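Local coordinates for nigritoxine (Vibrio nigripulchritudo, PDB 5M41), which is a bacterial toxin that acts on crustaceans and insects and is built on a fold new when its structure was solved, at residues A[51-54]-A[60-63]; A[616-621]-A[626-631]; A[620-625]-A[639-644]. All coordinates share one frame; numbering follows the deposited sequence.

Contact 1. Residues A[51-54]-A[60-63]; sequences QIRE and NLDA
R53, on the last turn of helix 34-54, reaches across to L61, the residue that stands at the N-cap of helix 62-67. The tight part of the contact is small. A single methyl of the leucine, CD2, lies over one face of the guanidinium, 3.1 Å above its plane and displaced toward the rim; its nearest partner is R53 NE, 3.2 Å from L61 CD2, with R53 CZ 3.4 Å from the same methyl. This is apolar carbon pressed closely on a flat cation, without a hydrogen bond. The arginine gets there by leaving its helix with CG anti to the backbone N (chi1 -174°) and then bending at chi3 (66°), which turns the guanidinium so that one face receives the leucine methyl. At that bend the methylene CD also meets the backbone of the loop, 3.4 Å from N60 O. On the leucine side the CB bond runs past the arginine, and it is the end of the chain that closes in.

Away from this methyl the packing thins quickly. N60 sends its side chain away from the helix and contributes mainly its carbonyl, no hydrogen bond joins the two segments, and the nearest CA atoms, those of R53 and N60, are 6.9 Å apart. N60 and L61 are exposed, and R53 is only partly covered, so solvent borders the contact. The guanidinium has a further partner in Y64, with which it forms a cation-pi pair. Together these contacts span the loop between helix 34-54 and helix 62-67, at the surface of the protein; on the same turn as R53, Q51 and I52 pack on Y110 of strand 110-113, an outermost strand of a five-stranded antiparallel sheet, while A63 of the second helix touches I174.

Contact 2. Residues A[616-621]-A[626-631]; sequences GDFENK and MEWLVR
F618 and W628 meet as a T-shaped (edge-to-face) aromatic pair that joins helix 618-621 to helix 625-632. The phenylalanine presents its edge: CZ stands 3.5 Å above the indole plane, over the five-membered ring and nearest to W628 CG. The two planes are turned 81° apart and the centroids lie 5.1 Å from one another. Near-trans chi1 torsions (-169° for F618, -170° for W628) point each ring at the other helix, so that the edge of the one meets the face of the other.

Further apolar contact comes from the neighbouring edge atom, F618 CE2, which lies 3.7 Å from W628 CB. Beyond the pair, F618 also meets the ring of Y609 and W628 packs on F582 and T608, so both rings belong to a larger aromatic cluster against helix 603-614.

Polar bonds cap the starts of both helices. D617, N-cap of the short one, accepts from the backbone N of N620 through OD1 at 3.2 Å, with the donor well above the carboxylate plane; its other oxygen, OD2, forms a salt bridge with K408. N624 caps helix 625-632, its OD1 accepting from E627 N.

No hydrogen bond crosses between the segments. The buried junction therefore rests on dispersion and on the weak attraction of ring-edge hydrogens for the indole pi cloud, while the polar groups of D617 find their partners apart from it.

Contact 3. Residues A[620-625]-A[639-644]; sequences NKYGNE and DFDLKD
The phenol of Y622 donates a hydrogen bond to the carboxylate of D641, with OH 2.8 Å from OD2. The bond meets the oxygen from above the carboxylate plane, 39° out of it, while OD2 itself lies near the plane of the ring at its edge. Ring and carboxylate planes are 61° apart, and D641 comes across the CE1 edge of the phenol at about a right angle: D641 CG is 3.4 Å from Y622 CE1, and OD2 is 3.3 Å from that same ring carbon. A chi1 of 179° swings the aspartate's carboxylate away from its own backbone N and out toward the tyrosine.

L642 adds a looser apolar contact, its CG 4.0 Å from Y622 OH. On the tyrosine side the aliphatic part of K621 lies over the ring, with CG 3.7 Å above the plane and over its centre. The ammonium of this lysine does not touch the carboxylate: K621 NZ and D641 OD2 are 5.1 Å apart, so any stabilisation of the aspartate's negative charge would be long-range.

Within the second segment K643 NZ folds back to F640 O at 2.7 Å, a bond that closes the turn carrying D641. L642 N is also held, by T608 OG1 of helix 603-614, and Y622 packs on T608 as well. A tyrosine–aspartate side-chain bond thus ties a helix-loop-helix bend, running from the end of helix 618-621 to the N-cap N624 of helix 625-632, to the loop that leads into strand 649-652 of a six-stranded antiparallel sheet.

Overall arrangement
Contact 1 comes early in the sequence, about 49 Å from the centre of this elongated chain, and contacts 2 and 3 lie on the opposite side of that centre; from contact 1 their centres are 66 and 71 Å away. Along the chain contact 1 closes long before the other two open. Contacts 2 and 3 are neighbours, with centres 8 Å apart, and share N620 and K621 of helix 618-621. F618 touches G623 and E625, and W628 touches Y622 and F640, so the buried aromatic pair and the surface tyrosine bond form one continuous patch beside helix 603-614. The three contacts thus belong to two separate parts of the toxin's fold; contact 1 touches neither of the others, its nearest atoms being about 52 Å from contact 2.

Contact 1. Residues A[51-54]-A[60-63]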
loop_
_atom_site.group_PDB
_atom_site.type_symbol
_atom_site.label_atom_id
_atom_site.label_comp_id
_atom_site.label_asym_id
_atom_site.label_seq_id
_atom_site.Cartn_x
_atom_site.Cartn_y
_atom_site.Cartn_z
ATOM N N GLN A 51 -18.460 25.221 -30.635
ATOM C CA GLN A 51 -19.770 25.623 -30.166
ATOM C C GLN A 51 -20.378 26.708 -31.067
ATOM O O GLN A 51 -21.566 26.646 -31.416
ATOM C CB GLN A 51 -19.733 26.023 -28.693
ATOM C CG GLN A 51 -21.117 26.295 -28.118
ATOM C CD GLN A 51 -21.099 26.666 -26.643
ATOM O OE1 GLN A 51 -22.129 27.047 -26.077
ATOM N NE2 GLN A 51 -19.933 26.568 -26.018
ATOM N N ILE A 52 -19.556 27.672 -31.476
ATOM C CA ILE A 52 -20.006 28.716 -32.401
ATOM C C ILE A 52 -20.462 28.079 -33.720
ATOM O O ILE A 52 -21.519 28.427 -34.255
ATOM C CB ILE A 52 -18.916 29.779 -32.682
ATOM C CG1 ILE A 52 -18.655 30.639 -31.443
ATOM C CG2 ILE A 52 -19.334 30.678 -33.847
ATOM C CD1 ILE A 52 -17.360 31.421 -31.507
ATOM N N ARG A 53 -19.662 27.144 -34.227
ATOM C CA ARG A 53 -19.941 26.513 -35.496
ATOM C C ARG A 53 -21.275 25.769 -35.478
ATOM O O ARG A 53 -22.133 26.032 -36.321
ATOM C CB ARG A 53 -18.800 25.587 -35.910
ATOM C CG ARG A 53 -18.968 25.007 -37.306
ATOM C CD ARG A 53 -17.640 24.594 -37.917
ATOM N NE ARG A 53 -17.007 23.477 -37.209
ATOM C CZ ARG A 53 -17.340 22.195 -37.359
ATOM N NH1 ARG A 53 -18.320 21.846 -38.192
ATOM N NH2 ARG A 53 -16.694 21.259 -36.670
ATOM N N GLU A 54 -21.452 24.871 -34.512
ATOM C CA GLU A 54 -22.653 24.031 -34.428
ATOM C C GLU A 54 -23.939 24.844 -34.231
ATOM O O GLU A 54 -25.015 24.439 -34.674
ATOM C CB GLU A 54 -22.509 22.979 -33.319
ATOM C CG GLU A 54 -22.586 23.543 -31.904
ATOM C CD GLU A 54 -22.575 22.478 -30.815
ATOM O OE1 GLU A 54 -22.970 21.320 -31.088
ATOM O OE2 GLU A 54 -22.180 22.808 -29.672
ATOM N N ASN A 60 -19.057 27.266 -41.460
ATOM C CA ASN A 60 -17.707 27.691 -41.869
ATOM C C ASN A 60 -16.631 27.185 -40.924
ATOM O O ASN A 60 -16.781 27.301 -39.716
ATOM C CB ASN A 60 -17.604 29.223 -41.903
ATOM C CG ASN A 60 -18.497 29.859 -42.953
ATOM O OD1 ASN A 60 -19.442 29.244 -43.454
ATOM N ND2 ASN A 60 -18.203 31.110 -43.287
ATOM N N LEU A 61 -15.543 26.654 -41.475
ATOM C CA LEU A 61 -14.434 26.148 -40.662
ATOM C C LEU A 61 -13.203 27.062 -40.710
ATOM O O LEU A 61 -12.104 26.622 -40.372
ATOM C CB LEU A 61 -14.039 24.723 -41.092
ATOM C CG LEU A 61 -14.917 23.509 -40.767
ATOM C CD1 LEU A 61 -14.648 22.368 -41.741
ATOM C CD2 LEU A 61 -14.708 23.029 -39.342
ATOM N N ASP A 62 -13.379 28.321 -41.118
ATOM C CA ASP A 62 -12.231 29.207 -41.359
ATOM C C ASP A 62 -11.385 29.404 -40.109
ATOM O O ASP A 62 -10.212 29.039 -40.085
ATOM C CB ASP A 62 -12.681 30.545 -41.939
ATOM C CG ASP A 62 -13.354 30.390 -43.298
ATOM O OD1 ASP A 62 -12.869 29.590 -44.136
ATOM O OD2 ASP A 62 -14.380 31.061 -43.519
ATOM N N ALA A 63 -12.000 29.951 -39.069
ATOM C CA ALA A 63 -11.321 30.168 -37.803
ATOM C C ALA A 63 -10.766 28.844 -37.290
ATOM O O ALA A 63 -9.584 28.757 -36.978
ATOM C CB ALA A 63 -12.268 30.790 -36.799
#

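Contact 2. Residues A[616-621]-A[626-631]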
loop_
_atom_site.group_PDB
_atom_site.type_symbol
_atom_site.label_atom_id
_atom_site.label_comp_id
_atom_site.label_asym_id
_atom_site.label_seq_id
_atom_site.Cartn_x
_atom_site.Cartn_y
_atom_site.Cartn_z
ATOM N N GLY A 616 7.818 -18.709 -4.881
ATOM C CA GLY A 616 7.434 -17.304 -4.819
ATOM C C GLY A 616 5.941 -17.123 -4.623
ATOM O O GLY A 616 5.484 -16.011 -4.383
ATOM N N ASP A 617 5.184 -18.217 -4.727
ATOM C CA ASP A 617 3.734 -18.195 -4.511
ATOM C C ASP A 617 3.251 -19.436 -3.743
ATOM O O ASP A 617 2.655 -20.355 -4.320
ATOM C CB ASP A 617 3.004 -18.053 -5.853
ATOM C CG ASP A 617 1.503 -17.768 -5.697
ATOM O OD1 ASP A 617 0.952 -17.851 -4.571
ATOM O OD2 ASP A 617 0.863 -17.467 -6.728
ATOM N N PHE A 618 3.470 -19.440 -2.433
ATOM C CA PHE A 618 3.097 -20.583 -1.616
ATOM C C PHE A 618 1.648 -21.001 -1.827
ATOM O O PHE A 618 1.372 -22.186 -2.012
ATOM C CB PHE A 618 3.323 -20.284 -0.131
ATOM C CG PHE A 618 3.208 -21.498 0.754
ATOM C CD1 PHE A 618 4.333 -22.246 1.070
ATOM C CD2 PHE A 618 1.971 -21.900 1.256
ATOM C CE1 PHE A 618 4.237 -23.355 1.886
ATOM C CE2 PHE A 618 1.864 -23.012 2.080
ATOM C CZ PHE A 618 3.005 -23.745 2.391
ATOM N N GLU A 619 0.730 -20.038 -1.780
ATOM C CA GLU A 619 -0.707 -20.330 -1.881
ATOM C C GLU A 619 -1.053 -21.110 -3.134
ATOM O O GLU A 619 -1.878 -22.016 -3.096
ATOM C CB GLU A 619 -1.547 -19.056 -1.848
ATOM C CG GLU A 619 -1.935 -18.625 -0.449
ATOM C CD GLU A 619 -3.347 -18.064 -0.353
ATOM O OE1 GLU A 619 -3.502 -16.933 0.149
ATOM O OE2 GLU A 619 -4.303 -18.760 -0.761
ATOM N N ASN A 620 -0.421 -20.748 -4.245
ATOM C CA ASN A 620 -0.643 -21.451 -5.500
ATOM C C ASN A 620 -0.249 -22.920 -5.426
ATOM O O ASN A 620 -0.944 -23.773 -5.969
ATOM C CB ASN A 620 0.110 -20.777 -6.649
ATOM C CG ASN A 620 -0.048 -21.525 -7.951
ATOM O OD1 ASN A 620 -1.109 -21.503 -8.570
ATOM N ND2 ASN A 620 1.001 -22.212 -8.362
ATOM N N LYS A 621 0.862 -23.201 -4.747
ATOM C CA LYS A 621 1.429 -24.542 -4.672
ATOM C C LYS A 621 0.755 -25.423 -3.621
ATOM O O LYS A 621 0.311 -26.524 -3.919
ATOM C CB LYS A 621 2.937 -24.449 -4.411
ATOM C CG LYS A 621 3.656 -25.779 -4.255
ATOM C CD LYS A 621 3.687 -26.590 -5.547
ATOM C CE LYS A 621 3.948 -28.062 -5.235
ATOM N NZ LYS A 621 4.166 -28.901 -6.449
ATOM N N MET A 626 -1.285 -19.832 6.060
ATOM C CA MET A 626 -1.669 -19.812 7.460
ATOM C C MET A 626 -2.222 -21.177 7.913
ATOM O O MET A 626 -1.833 -21.714 8.966
ATOM C CB MET A 626 -2.714 -18.711 7.647
ATOM C CG MET A 626 -3.014 -18.338 9.075
ATOM S SD MET A 626 -3.924 -16.777 9.156
ATOM C CE MET A 626 -2.711 -15.670 8.514
ATOM N N GLU A 627 -3.131 -21.728 7.110
ATOM C CA GLU A 627 -3.696 -23.040 7.384
ATOM C C GLU A 627 -2.564 -24.074 7.333
ATOM O O GLU A 627 -2.494 -24.970 8.189
ATOM C CB GLU A 627 -4.813 -23.373 6.379
ATOM C CG GLU A 627 -6.086 -22.552 6.579
ATOM C CD GLU A 627 -7.209 -22.880 5.601
ATOM O OE1 GLU A 627 -6.982 -23.515 4.564
ATOM O OE2 GLU A 627 -8.353 -22.483 5.858
ATOM N N TRP A 628 -1.657 -23.930 6.358
ATOM C CA TRP A 628 -0.581 -24.901 6.211
ATOM C C TRP A 628 0.281 -24.964 7.450
ATOM O O TRP A 628 0.640 -26.055 7.906
ATOM C CB TRP A 628 0.242 -24.657 4.937
ATOM C CG TRP A 628 1.213 -25.779 4.629
ATOM C CD1 TRP A 628 1.070 -26.802 3.691
ATOM C CD2 TRP A 628 2.508 -26.039 5.274
ATOM N NE1 TRP A 628 2.166 -27.637 3.709
ATOM C CE2 TRP A 628 3.049 -27.244 4.643
ATOM C CE3 TRP A 628 3.240 -25.415 6.283
ATOM C CZ2 TRP A 628 4.282 -27.777 5.010
ATOM C CZ3 TRP A 628 4.478 -25.962 6.647
ATOM C CH2 TRP A 628 4.979 -27.112 6.027
ATOM N N LEU A 629 0.612 -23.801 8.012
ATOM C CA LEU A 629 1.522 -23.716 9.165
ATOM C C LEU A 629 0.897 -24.213 10.474
ATOM O O LEU A 629 1.560 -24.876 11.280
ATOM C CB LEU A 629 2.041 -22.278 9.337
ATOM C CG LEU A 629 3.024 -21.835 8.238
ATOM C CD1 LEU A 629 3.202 -20.314 8.202
ATOM C CD2 LEU A 629 4.360 -22.559 8.402
ATOM N N VAL A 630 -0.371 -23.886 10.682
ATOM C CA VAL A 630 -1.106 -24.382 11.826
ATOM C C VAL A 630 -1.185 -25.904 11.705
ATOM O O VAL A 630 -0.926 -26.605 12.672
ATOM C CB VAL A 630 -2.514 -23.734 11.925
ATOM C CG1 VAL A 630 -3.401 -24.480 12.923
ATOM C CG2 VAL A 630 -2.384 -22.266 12.327
ATOM N N ARG A 631 -1.500 -26.409 10.510
ATOM C CA ARG A 631 -1.655 -27.853 10.310
ATOM C C ARG A 631 -0.334 -28.616 10.471
ATOM O O ARG A 631 -0.336 -29.796 10.815
ATOM C CB ARG A 631 -2.304 -28.131 8.956
ATOM C CG ARG A 631 -2.593 -29.595 8.657
ATOM C CD ARG A 631 -3.346 -29.753 7.343
ATOM N NE ARG A 631 -2.669 -29.077 6.236
ATOM C CZ ARG A 631 -3.202 -28.085 5.523
ATOM N NH1 ARG A 631 -4.428 -27.658 5.781
ATOM N NH2 ARG A 631 -2.514 -27.525 4.540
#

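Contact 3. Residues A[620-625]-A[639-644]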
loop_
_atom_site.group_PDB
_atom_site.type_symbol
_atom_site.label_atom_id
_atom_site.label_comp_id
_atom_site.label_asym_id
_atom_site.label_seq_id
_atom_site.Cartn_x
_atom_site.Cartn_y
_atom_site.Cartn_z
ATOM N N ASN A 620 -0.421 -20.748 -4.245
ATOM C CA ASN A 620 -0.643 -21.451 -5.500
ATOM C C ASN A 620 -0.249 -22.920 -5.426
ATOM O O ASN A 620 -0.944 -23.773 -5.969
ATOM C CB ASN A 620 0.110 -20.777 -6.649
ATOM C CG ASN A 620 -0.048 -21.525 -7.951
ATOM O OD1 ASN A 620 -1.109 -21.503 -8.570
ATOM N ND2 ASN A 620 1.001 -22.212 -8.362
ATOM N N LYS A 621 0.862 -23.201 -4.747
ATOM C CA LYS A 621 1.429 -24.542 -4.672
ATOM C C LYS A 621 0.755 -25.423 -3.621
ATOM O O LYS A 621 0.311 -26.524 -3.919
ATOM C CB LYS A 621 2.937 -24.449 -4.411
ATOM C CG LYS A 621 3.656 -25.779 -4.255
ATOM C CD LYS A 621 3.687 -26.590 -5.547
ATOM C CE LYS A 621 3.948 -28.062 -5.235
ATOM N NZ LYS A 621 4.166 -28.901 -6.449
ATOM N N TYR A 622 0.716 -24.952 -2.381
ATOM C CA TYR A 622 0.018 -25.660 -1.328
ATOM C C TYR A 622 -1.101 -24.734 -0.901
ATOM O O TYR A 622 -1.319 -23.707 -1.529
ATOM C CB TYR A 622 0.977 -26.006 -0.193
ATOM C CG TYR A 622 2.126 -26.877 -0.650
ATOM C CD1 TYR A 622 1.888 -28.104 -1.275
ATOM C CD2 TYR A 622 3.448 -26.479 -0.468
ATOM C CE1 TYR A 622 2.932 -28.906 -1.712
ATOM C CE2 TYR A 622 4.504 -27.276 -0.895
ATOM C CZ TYR A 622 4.241 -28.491 -1.515
ATOM O OH TYR A 622 5.277 -29.293 -1.942
ATOM N N GLY A 623 -1.840 -25.052 0.138
ATOM C CA GLY A 623 -3.001 -24.197 0.399
ATOM C C GLY A 623 -2.702 -22.788 0.890
ATOM O O GLY A 623 -1.592 -22.265 0.751
ATOM N N ASN A 624 -3.732 -22.175 1.454
ATOM C CA ASN A 624 -3.580 -21.099 2.403
ATOM C C ASN A 624 -2.375 -21.379 3.322
ATOM O O ASN A 624 -2.274 -22.453 3.939
ATOM C CB ASN A 624 -4.875 -21.008 3.199
ATOM C CG ASN A 624 -4.842 -19.948 4.272
ATOM O OD1 ASN A 624 -3.971 -19.928 5.126
ATOM N ND2 ASN A 624 -5.839 -19.086 4.257
ATOM N N GLU A 625 -1.457 -20.416 3.388
ATOM C CA GLU A 625 -0.188 -20.618 4.064
ATOM C C GLU A 625 -0.385 -20.670 5.571
ATOM O O GLU A 625 0.259 -21.451 6.268
ATOM C CB GLU A 625 0.826 -19.540 3.668
ATOM C CG GLU A 625 2.231 -19.797 4.219
ATOM C CD GLU A 625 3.212 -18.689 3.865
ATOM O OE1 GLU A 625 2.893 -17.913 2.953
ATOM O OE2 GLU A 625 4.291 -18.590 4.492
ATOM N N ASP A 639 4.332 -37.495 6.718
ATOM C CA ASP A 639 2.983 -37.212 6.209
ATOM C C ASP A 639 2.833 -35.842 5.534
ATOM O O ASP A 639 1.703 -35.384 5.312
ATOM C CB ASP A 639 1.946 -37.339 7.331
ATOM C CG ASP A 639 1.725 -38.790 7.792
ATOM O OD1 ASP A 639 1.962 -39.743 7.023
ATOM O OD2 ASP A 639 1.295 -38.968 8.941
ATOM N N PHE A 640 3.950 -35.191 5.209
ATOM C CA PHE A 640 3.925 -33.941 4.423
ATOM C C PHE A 640 3.960 -34.254 2.926
ATOM O O PHE A 640 4.312 -35.367 2.545
ATOM C CB PHE A 640 5.099 -33.033 4.805
ATOM C CG PHE A 640 5.012 -32.500 6.205
ATOM C CD1 PHE A 640 4.330 -31.318 6.472
ATOM C CD2 PHE A 640 5.612 -33.180 7.257
ATOM C CE1 PHE A 640 4.243 -30.827 7.765
ATOM C CE2 PHE A 640 5.537 -32.692 8.562
ATOM C CZ PHE A 640 4.840 -31.519 8.818
ATOM N N ASP A 641 3.610 -33.283 2.083
ATOM C CA ASP A 641 3.622 -33.478 0.622
ATOM C C ASP A 641 4.964 -34.026 0.138
ATOM O O ASP A 641 5.022 -34.864 -0.763
ATOM C CB ASP A 641 3.304 -32.171 -0.105
ATOM C CG ASP A 641 3.322 -32.321 -1.629
ATOM O OD1 ASP A 641 2.357 -32.892 -2.187
ATOM O OD2 ASP A 641 4.293 -31.854 -2.273
ATOM N N LEU A 642 6.052 -33.552 0.736
ATOM C CA LEU A 642 7.353 -34.081 0.396
ATOM C C LEU A 642 7.810 -35.012 1.500
ATOM O O LEU A 642 7.693 -34.693 2.693
ATOM C CB LEU A 642 8.365 -32.958 0.129
ATOM C CG LEU A 642 7.999 -32.009 -1.007
ATOM C CD1 LEU A 642 9.123 -31.000 -1.211
ATOM C CD2 LEU A 642 7.691 -32.750 -2.319
ATOM N N LYS A 643 8.312 -36.177 1.090
ATOM C CA LYS A 643 8.695 -37.227 2.029
ATOM C C LYS A 643 10.128 -37.659 1.772
ATOM O O LYS A 643 10.581 -38.675 2.290
ATOM C CB LYS A 643 7.747 -38.418 1.892
ATOM C CG LYS A 643 6.280 -38.032 1.759
ATOM C CD LYS A 643 5.385 -39.261 1.791
ATOM C CE LYS A 643 3.991 -38.954 2.331
ATOM N NZ LYS A 643 3.344 -37.785 1.694
ATOM N N ASP A 644 10.851 -36.866 0.986
ATOM C CA ASP A 644 12.180 -37.263 0.498
ATOM C C ASP A 644 13.235 -37.535 1.564
ATOM O O ASP A 644 14.103 -38.381 1.352
ATOM C CB ASP A 644 12.711 -36.216 -0.480
ATOM C CG ASP A 644 11.759 -35.990 -1.632
ATOM O OD1 ASP A 644 11.800 -36.805 -2.590
ATOM O OD2 ASP A 644 10.955 -35.029 -1.562
#